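Local coordinates for golgin subfamily A member 4 (Homo sapiens, PDB 1UPT), which acts in vesicular trafficking at the Golgi and from endosomes to the Golgi, and binds small GTPases, probably through the GRIP domain described here, at residues B[13-16]-B[20-23]; B[4-9]-B[31-36]. One frame throughout, in Å; residues are numbered along the deposited sequence.

Contact 1: residues B[13-16]-B[20-23]; sequences VLFE and GRET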
ATOM      1  N   VAL B  13       6.941   3.443  -3.109  1.00 25.21           N
ATOM      2  CA  VAL B  13       6.338   4.419  -2.209  1.00 25.38           C
ATOM      3  C   VAL B  13       6.283   3.882  -0.766  1.00 24.45           C
ATOM      4  O   VAL B  13       6.573   4.593   0.193  1.00 24.14           O
ATOM      5  CB  VAL B  13       4.946   4.768  -2.748  1.00 25.26           C
ATOM      6  CG1 VAL B  13       4.126   5.481  -1.736  1.00 27.49           C
ATOM      7  CG2 VAL B  13       5.087   5.562  -4.018  1.00 26.82           C
ATOM      8  N   LEU B  14       5.946   2.615  -0.613  1.00 25.13           N
ATOM      9  CA  LEU B  14       5.817   2.032   0.714  1.00 25.59           C
ATOM     10  C   LEU B  14       7.171   1.842   1.335  1.00 26.67           C
ATOM     11  O   LEU B  14       7.297   1.913   2.537  1.00 27.53           O
ATOM     12  CB  LEU B  14       5.062   0.708   0.697  1.00 25.56           C
ATOM     13  CG  LEU B  14       3.569   0.928   0.864  1.00 26.70           C
ATOM     14  CD1 LEU B  14       2.839  -0.270   0.400  1.00 28.48           C
ATOM     15  CD2 LEU B  14       3.210   1.291   2.307  1.00 27.59           C
ATOM     16  N   PHE B  15       8.193   1.615   0.517  1.00 27.38           N
ATOM     17  CA  PHE B  15       9.514   1.425   1.063  1.00 28.08           C
ATOM     18  C   PHE B  15       9.984   2.717   1.709  1.00 27.41           C
ATOM     19  O   PHE B  15      10.411   2.698   2.845  1.00 27.39           O
ATOM     20  CB  PHE B  15      10.511   0.922   0.017  1.00 29.06           C
ATOM     21  CG  PHE B  15      11.896   0.728   0.574  1.00 31.53           C
ATOM     22  CD1 PHE B  15      12.136  -0.237   1.544  1.00 33.04           C
ATOM     23  CD2 PHE B  15      12.949   1.539   0.161  1.00 35.18           C
ATOM     24  CE1 PHE B  15      13.397  -0.399   2.092  1.00 33.94           C
ATOM     25  CE2 PHE B  15      14.226   1.378   0.702  1.00 35.79           C
ATOM     26  CZ  PHE B  15      14.448   0.401   1.674  1.00 34.57           C
ATOM     27  N   GLU B  16       9.863   3.834   0.994  1.00 26.54           N
ATOM     28  CA  GLU B  16      10.196   5.146   1.573  1.00 26.85           C
ATOM     29  C   GLU B  16       9.380   5.433   2.840  1.00 25.32           C
ATOM     30  O   GLU B  16       9.926   5.812   3.860  1.00 25.11           O
ATOM     31  CB  GLU B  16      10.016   6.280   0.556  1.00 26.88           C
ATOM     32  CG  GLU B  16      10.826   6.128  -0.726  1.00 29.10           C
ATOM     33  CD  GLU B  16      12.313   6.151  -0.443  1.00 33.33           C
ATOM     34  OE1 GLU B  16      12.803   7.228  -0.056  1.00 37.73           O
ATOM     35  OE2 GLU B  16      12.969   5.093  -0.541  1.00 36.48           O
ATOM     36  N   GLY B  20      10.678   5.684   6.926  1.00 30.80           N
ATOM     37  CA  GLY B  20      10.535   6.950   7.615  1.00 30.75           C
ATOM     38  C   GLY B  20      10.938   8.162   6.799  1.00 30.85           C
ATOM     39  O   GLY B  20      11.213   9.229   7.364  1.00 31.97           O
ATOM     40  N   ARG B  21      10.960   8.027   5.484  1.00 30.71           N
ATOM     41  CA  ARG B  21      11.363   9.114   4.598  1.00 31.07           C
ATOM     42  C   ARG B  21      10.157   9.780   3.905  1.00 30.10           C
ATOM     43  O   ARG B  21       9.270   9.085   3.352  1.00 30.16           O
ATOM     44  CB  ARG B  21      12.332   8.596   3.544  1.00 31.94           C
ATOM     45  CG  ARG B  21      13.731   8.266   4.061  1.00 35.57           C
ATOM     46  CD  ARG B  21      14.573   7.510   3.026  1.00 39.03           C
ATOM     47  NE  ARG B  21      15.278   6.386   3.651  1.00 43.64           N
ATOM     48  CZ  ARG B  21      15.433   5.174   3.124  1.00 45.70           C
ATOM     49  NH1 ARG B  21      14.914   4.865   1.935  1.00 46.00           N
ATOM     50  NH2 ARG B  21      16.120   4.254   3.804  1.00 47.84           N
ATOM     51  N   GLU B  22      10.133  11.113   3.926  1.00 27.80           N
ATOM     52  CA  GLU B  22       9.077  11.893   3.291  1.00 27.29           C
ATOM     53  C   GLU B  22       7.701  11.282   3.584  1.00 26.79           C
ATOM     54  O   GLU B  22       6.920  11.020   2.680  1.00 24.31           O
ATOM     55  CB  GLU B  22       9.338  11.947   1.792  1.00 27.49           C
ATOM     56  CG  GLU B  22      10.612  12.715   1.398  1.00 30.15           C
ATOM     57  CD  GLU B  22      10.516  14.227   1.591  1.00 33.43           C
ATOM     58  OE1 GLU B  22       9.392  14.783   1.594  1.00 34.91           O
ATOM     59  OE2 GLU B  22      11.577  14.868   1.745  1.00 38.79           O
ATOM     60  N   THR B  23       7.418  11.051   4.859  1.00 26.50           N
ATOM     61  CA  THR B  23       6.268  10.241   5.226  1.00 26.34           C
ATOM     62  C   THR B  23       4.936  10.878   4.907  1.00 25.50           C
ATOM     63  O   THR B  23       4.057  10.166   4.470  1.00 24.12           O
ATOM     64  CB  THR B  23       6.317   9.785   6.707  1.00 27.27           C
ATOM     65  OG1 THR B  23       6.477  10.910   7.587  1.00 28.03           O
ATOM     66  CG2 THR B  23       7.540   8.879   6.955  1.00 28.01           C
TER
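Glu16 O in the last turn of helix 5-18 accepts the backbone N-H of Arg21, five residues further on, in a hydrogen bond of 2.9 Å and 162° at the hydrogen that ends the helix. The donor is tilted 31° from the carbonyl plane. Gly20 makes the turn possible: its positive phi marks it as the turning residue of a Schellman motif, with two bonds returning into the final turn.

The side chains of the same two residues then meet outside the turn. Arg21 NH1 and Glu16 OE2 form a salt bridge at 3.2 Å, but the hydrogen bond within it is weak, because the N-H does not point well at the oxygen. Glu16 folds back on itself at chi2 (-63°), which keeps its carboxylate close to the helix and brings OE1 within 3.6 Å of Arg21 CD. Arg21 bends in turn at chi3 and crosses the carboxylate at a slant, and its NH1 also comes obliquely to within 3.8 Å of Phe15 CE2.

Phe15 also packs on Gln40 of the second subunit, while Glu16 packs on an aromatic side chain of the other protein in the complex. Glu22 holds the N-cap position of helix 23-33, and the segment 20-23 thus joins the Schellman end of helix 5-18 directly to the next helix of the GRIP domain.

The main-chain bond is the straighter and shorter of the two links between Glu16 and Arg21. Since the charged pair sits at the surface with a poorly aimed N-H, it probably adds a modest electrostatic tether to a turn whose shape the backbone sets.

Contact 2: residues B[4-9]-B[31-36]; sequences PTEFEY and TTVLKF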
ATOM      1  N   PRO B   4       0.052  -6.223 -11.565  1.00 46.04           N
ATOM      2  CA  PRO B   4      -0.513  -4.868 -11.560  1.00 45.33           C
ATOM      3  C   PRO B   4       0.593  -3.804 -11.513  1.00 44.09           C
ATOM      4  O   PRO B   4       1.529  -3.923 -10.724  1.00 43.75           O
ATOM      5  CB  PRO B   4      -1.353  -4.842 -10.284  1.00 45.56           C
ATOM      6  CG  PRO B   4      -1.706  -6.263 -10.037  1.00 46.48           C
ATOM      7  CD  PRO B   4      -0.561  -7.075 -10.534  1.00 46.16           C
ATOM      8  N   THR B   5       0.481  -2.800 -12.375  1.00 42.57           N
ATOM      9  CA  THR B   5       1.387  -1.662 -12.405  1.00 41.78           C
ATOM     10  C   THR B   5       1.483  -1.027 -11.027  1.00 40.52           C
ATOM     11  O   THR B   5       2.521  -0.480 -10.649  1.00 39.57           O
ATOM     12  CB  THR B   5       0.843  -0.605 -13.415  1.00 41.89           C
ATOM     13  OG1 THR B   5       0.915  -1.126 -14.744  1.00 43.92           O
ATOM     14  CG2 THR B   5       1.710   0.647 -13.473  1.00 41.72           C
ATOM     15  N   GLU B   6       0.375  -1.079 -10.290  1.00 39.13           N
ATOM     16  CA  GLU B   6       0.289  -0.412  -9.001  1.00 38.41           C
ATOM     17  C   GLU B   6       1.204  -1.046  -7.957  1.00 36.86           C
ATOM     18  O   GLU B   6       1.633  -0.362  -7.027  1.00 36.45           O
ATOM     19  CB  GLU B   6      -1.162  -0.363  -8.530  1.00 38.74           C
ATOM     20  CG  GLU B   6      -1.988   0.719  -9.237  1.00 41.02           C
ATOM     21  CD  GLU B   6      -3.006   0.173 -10.230  1.00 44.23           C
ATOM     22  OE1 GLU B   6      -2.797  -0.944 -10.779  1.00 43.44           O
ATOM     23  OE2 GLU B   6      -4.023   0.880 -10.451  1.00 46.44           O
ATOM     24  N   PHE B   7       1.523  -2.325  -8.112  1.00 35.04           N
ATOM     25  CA  PHE B   7       2.371  -3.020  -7.136  1.00 34.16           C
ATOM     26  C   PHE B   7       3.783  -2.523  -7.136  1.00 32.69           C
ATOM     27  O   PHE B   7       4.370  -2.329  -6.078  1.00 32.68           O
ATOM     28  CB  PHE B   7       2.407  -4.523  -7.392  1.00 34.33           C
ATOM     29  CG  PHE B   7       1.238  -5.270  -6.832  1.00 37.22           C
ATOM     30  CD1 PHE B   7      -0.033  -4.711  -6.802  1.00 38.85           C
ATOM     31  CD2 PHE B   7       1.410  -6.555  -6.342  1.00 40.91           C
ATOM     32  CE1 PHE B   7      -1.097  -5.406  -6.304  1.00 41.48           C
ATOM     33  CE2 PHE B   7       0.331  -7.271  -5.833  1.00 42.99           C
ATOM     34  CZ  PHE B   7      -0.924  -6.692  -5.819  1.00 43.45           C
ATOM     35  N   GLU B   8       4.352  -2.367  -8.327  1.00 31.38           N
ATOM     36  CA  GLU B   8       5.676  -1.780  -8.465  1.00 31.04           C
ATOM     37  C   GLU B   8       5.705  -0.356  -7.902  1.00 28.59           C
ATOM     38  O   GLU B   8       6.615   0.025  -7.175  1.00 27.62           O
ATOM     39  CB  GLU B   8       6.081  -1.745  -9.931  1.00 31.86           C
ATOM     40  CG  GLU B   8       7.566  -1.498 -10.153  1.00 35.83           C
ATOM     41  CD  GLU B   8       7.986  -1.723 -11.613  1.00 41.11           C
ATOM     42  OE1 GLU B   8       7.195  -2.314 -12.412  1.00 43.62           O
ATOM     43  OE2 GLU B   8       9.124  -1.321 -11.959  1.00 46.07           O
ATOM     44  N   TYR B   9       4.677   0.409  -8.226  1.00 27.77           N
ATOM     45  CA  TYR B   9       4.584   1.791  -7.769  1.00 26.44           C
ATOM     46  C   TYR B   9       4.478   1.803  -6.253  1.00 25.79           C
ATOM     47  O   TYR B   9       5.216   2.494  -5.587  1.00 25.06           O
ATOM     48  CB  TYR B   9       3.377   2.473  -8.412  1.00 27.12           C
ATOM     49  CG  TYR B   9       3.386   3.956  -8.227  1.00 26.29           C
ATOM     50  CD1 TYR B   9       3.907   4.783  -9.192  1.00 27.77           C
ATOM     51  CD2 TYR B   9       2.923   4.518  -7.067  1.00 29.75           C
ATOM     52  CE1 TYR B   9       3.916   6.172  -9.031  1.00 30.54           C
ATOM     53  CE2 TYR B   9       2.941   5.910  -6.884  1.00 29.98           C
ATOM     54  CZ  TYR B   9       3.448   6.715  -7.852  1.00 29.86           C
ATOM     55  OH  TYR B   9       3.468   8.063  -7.674  1.00 31.43           O
ATOM     56  N   THR B  31      -2.607   6.584   0.126  1.00 20.42           N
ATOM     57  CA  THR B  31      -4.057   6.679   0.271  1.00 20.59           C
ATOM     58  C   THR B  31      -4.787   6.984  -1.060  1.00 20.99           C
ATOM     59  O   THR B  31      -5.939   6.564  -1.221  1.00 20.68           O
ATOM     60  CB  THR B  31      -4.476   7.653   1.376  1.00 20.26           C
ATOM     61  OG1 THR B  31      -3.867   8.932   1.168  1.00 19.82           O
ATOM     62  CG2 THR B  31      -3.945   7.183   2.727  1.00 20.17           C
ATOM     63  N   THR B  32      -4.109   7.661  -1.986  1.00 19.91           N
ATOM     64  CA  THR B  32      -4.636   7.916  -3.338  1.00 20.84           C
ATOM     65  C   THR B  32      -4.593   6.676  -4.230  1.00 20.94           C
ATOM     66  O   THR B  32      -5.611   6.312  -4.846  1.00 22.04           O
ATOM     67  CB  THR B  32      -3.847   9.058  -4.005  1.00 20.94           C
ATOM     68  OG1 THR B  32      -4.024  10.270  -3.263  1.00 21.19           O
ATOM     69  CG2 THR B  32      -4.390   9.419  -5.417  1.00 21.97           C
ATOM     70  N   VAL B  33      -3.435   6.029  -4.290  1.00 20.75           N
ATOM     71  CA  VAL B  33      -3.252   4.826  -5.113  1.00 21.85           C
ATOM     72  C   VAL B  33      -4.289   3.759  -4.739  1.00 21.76           C
ATOM     73  O   VAL B  33      -4.900   3.151  -5.620  1.00 21.97           O
ATOM     74  CB  VAL B  33      -1.828   4.217  -4.981  1.00 21.26           C
ATOM     75  CG1 VAL B  33      -1.752   2.832  -5.661  1.00 23.76           C
ATOM     76  CG2 VAL B  33      -0.757   5.145  -5.545  1.00 22.94           C
ATOM     77  N   LEU B  34      -4.503   3.553  -3.445  1.00 22.05           N
ATOM     78  CA  LEU B  34      -5.402   2.512  -2.953  1.00 22.79           C
ATOM     79  C   LEU B  34      -6.839   2.983  -2.764  1.00 23.76           C
ATOM     80  O   LEU B  34      -7.649   2.264  -2.220  1.00 22.40           O
ATOM     81  CB  LEU B  34      -4.848   1.920  -1.649  1.00 23.28           C
ATOM     82  CG  LEU B  34      -3.622   1.009  -1.827  1.00 24.43           C
ATOM     83  CD1 LEU B  34      -2.955   0.791  -0.496  1.00 24.52           C
ATOM     84  CD2 LEU B  34      -3.996  -0.335  -2.473  1.00 24.77           C
ATOM     85  N   LYS B  35      -7.146   4.208  -3.195  1.00 24.72           N
ATOM     86  CA  LYS B  35      -8.526   4.696  -3.227  1.00 25.75           C
ATOM     87  C   LYS B  35      -9.239   4.658  -1.869  1.00 25.46           C
ATOM     88  O   LYS B  35     -10.396   4.231  -1.768  1.00 23.21           O
ATOM     89  CB  LYS B  35      -9.319   3.905  -4.259  1.00 27.21           C
ATOM     90  CG  LYS B  35      -8.529   3.566  -5.519  1.00 30.14           C
ATOM     91  CD  LYS B  35      -9.010   4.303  -6.725  1.00 35.91           C
ATOM     92  CE  LYS B  35      -8.619   3.570  -8.012  1.00 37.86           C
ATOM     93  NZ  LYS B  35      -8.292   4.528  -9.082  1.00 39.73           N
ATOM     94  N   PHE B  36      -8.543   5.132  -0.845  1.00 25.87           N
ATOM     95  CA  PHE B  36      -9.084   5.232   0.506  1.00 27.65           C
ATOM     96  C   PHE B  36     -10.193   6.273   0.484  1.00 28.10           C
ATOM     97  O   PHE B  36     -10.093   7.243  -0.276  1.00 27.69           O
ATOM     98  CB  PHE B  36      -8.039   5.763   1.509  1.00 27.21           C
ATOM     99  CG  PHE B  36      -7.156   4.718   2.120  1.00 26.85           C
ATOM    100  CD1 PHE B  36      -6.314   3.951   1.326  1.00 24.36           C
ATOM    101  CD2 PHE B  36      -7.068   4.590   3.502  1.00 28.17           C
ATOM    102  CE1 PHE B  36      -5.467   3.020   1.881  1.00 26.81           C
ATOM    103  CE2 PHE B  36      -6.224   3.658   4.070  1.00 28.72           C
ATOM    104  CZ  PHE B  36      -5.416   2.863   3.252  1.00 27.50           C
TER
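The Tyr9 ring takes Val33 CG2 obliquely along one side, with CD2 and CE2 each 4.0 Å from the methyl. Two other rings are packed from within their own segments: Pro4 CG stands 3.8 Å above one face of Phe7, toward its rim, and Thr31 CG2 lies 4.0 Å above the centre of one face of Phe36, with Leu34 CB in plane at that ring's edge.

Val33 faces helix 5-18 with both of its methyls. Having CG1 anti to the backbone N (chi1 170°) splits the branches between two partners: CG2 goes to Tyr9, and CG1 to the aliphatic part of Glu6, 4.2 Å from CG. Glu6 and Val33 run past one another in opposite senses, and a bend at chi2 of Glu6 turns its carboxylate off this line. The OE2 atom stays 5.8 Å from Lys35 NZ, too far for a salt bridge, though the opposite charges would probably attract weakly.

This is where the start of helix 5-18 meets the end of helix 23-33 in the all-helical GRIP domain. A Schellman motif finishes the second helix: Phe36 N bonds to Thr31 O at 3.0 Å and Lys35 N to Thr32 O at 3.1 Å, with Lys35 at positive phi as the turning residue.

Residues of this contact also reach the other protein and the second subunit. The Tyr9 hydroxyl hydrogen-bonds to an aromatic side chain of the other protein in the assembly, and a ring there also meets the tyrosine ring, consistent with a role in holding a small GTPase. Toward the second subunit, Glu6 packs on Phe7 of that chain, and Leu34 O accepts a hydrogen bond from its Arg11 NH1.

From the N terminus, the chain enters contact 2 with residues 4-9, runs on along helix 5-18 into contact 1 at 13-16, and turns sharply to 20-23, closing a short loop. It then climbs helix 23-33 and returns to residues 31-36, where contact 2 closes the long loop. Contact 1 is therefore nested inside contact 2. Their centres are about 14 Å apart, at opposite ends of the same helical hairpin: one lies at the bend, the other brings together the two ends away from it. Beyond residue 36 the chain passes into helix 38-57. Both contacts also touch the second subunit, placing the hairpin of helices 5-18 and 23-33 in the dimer.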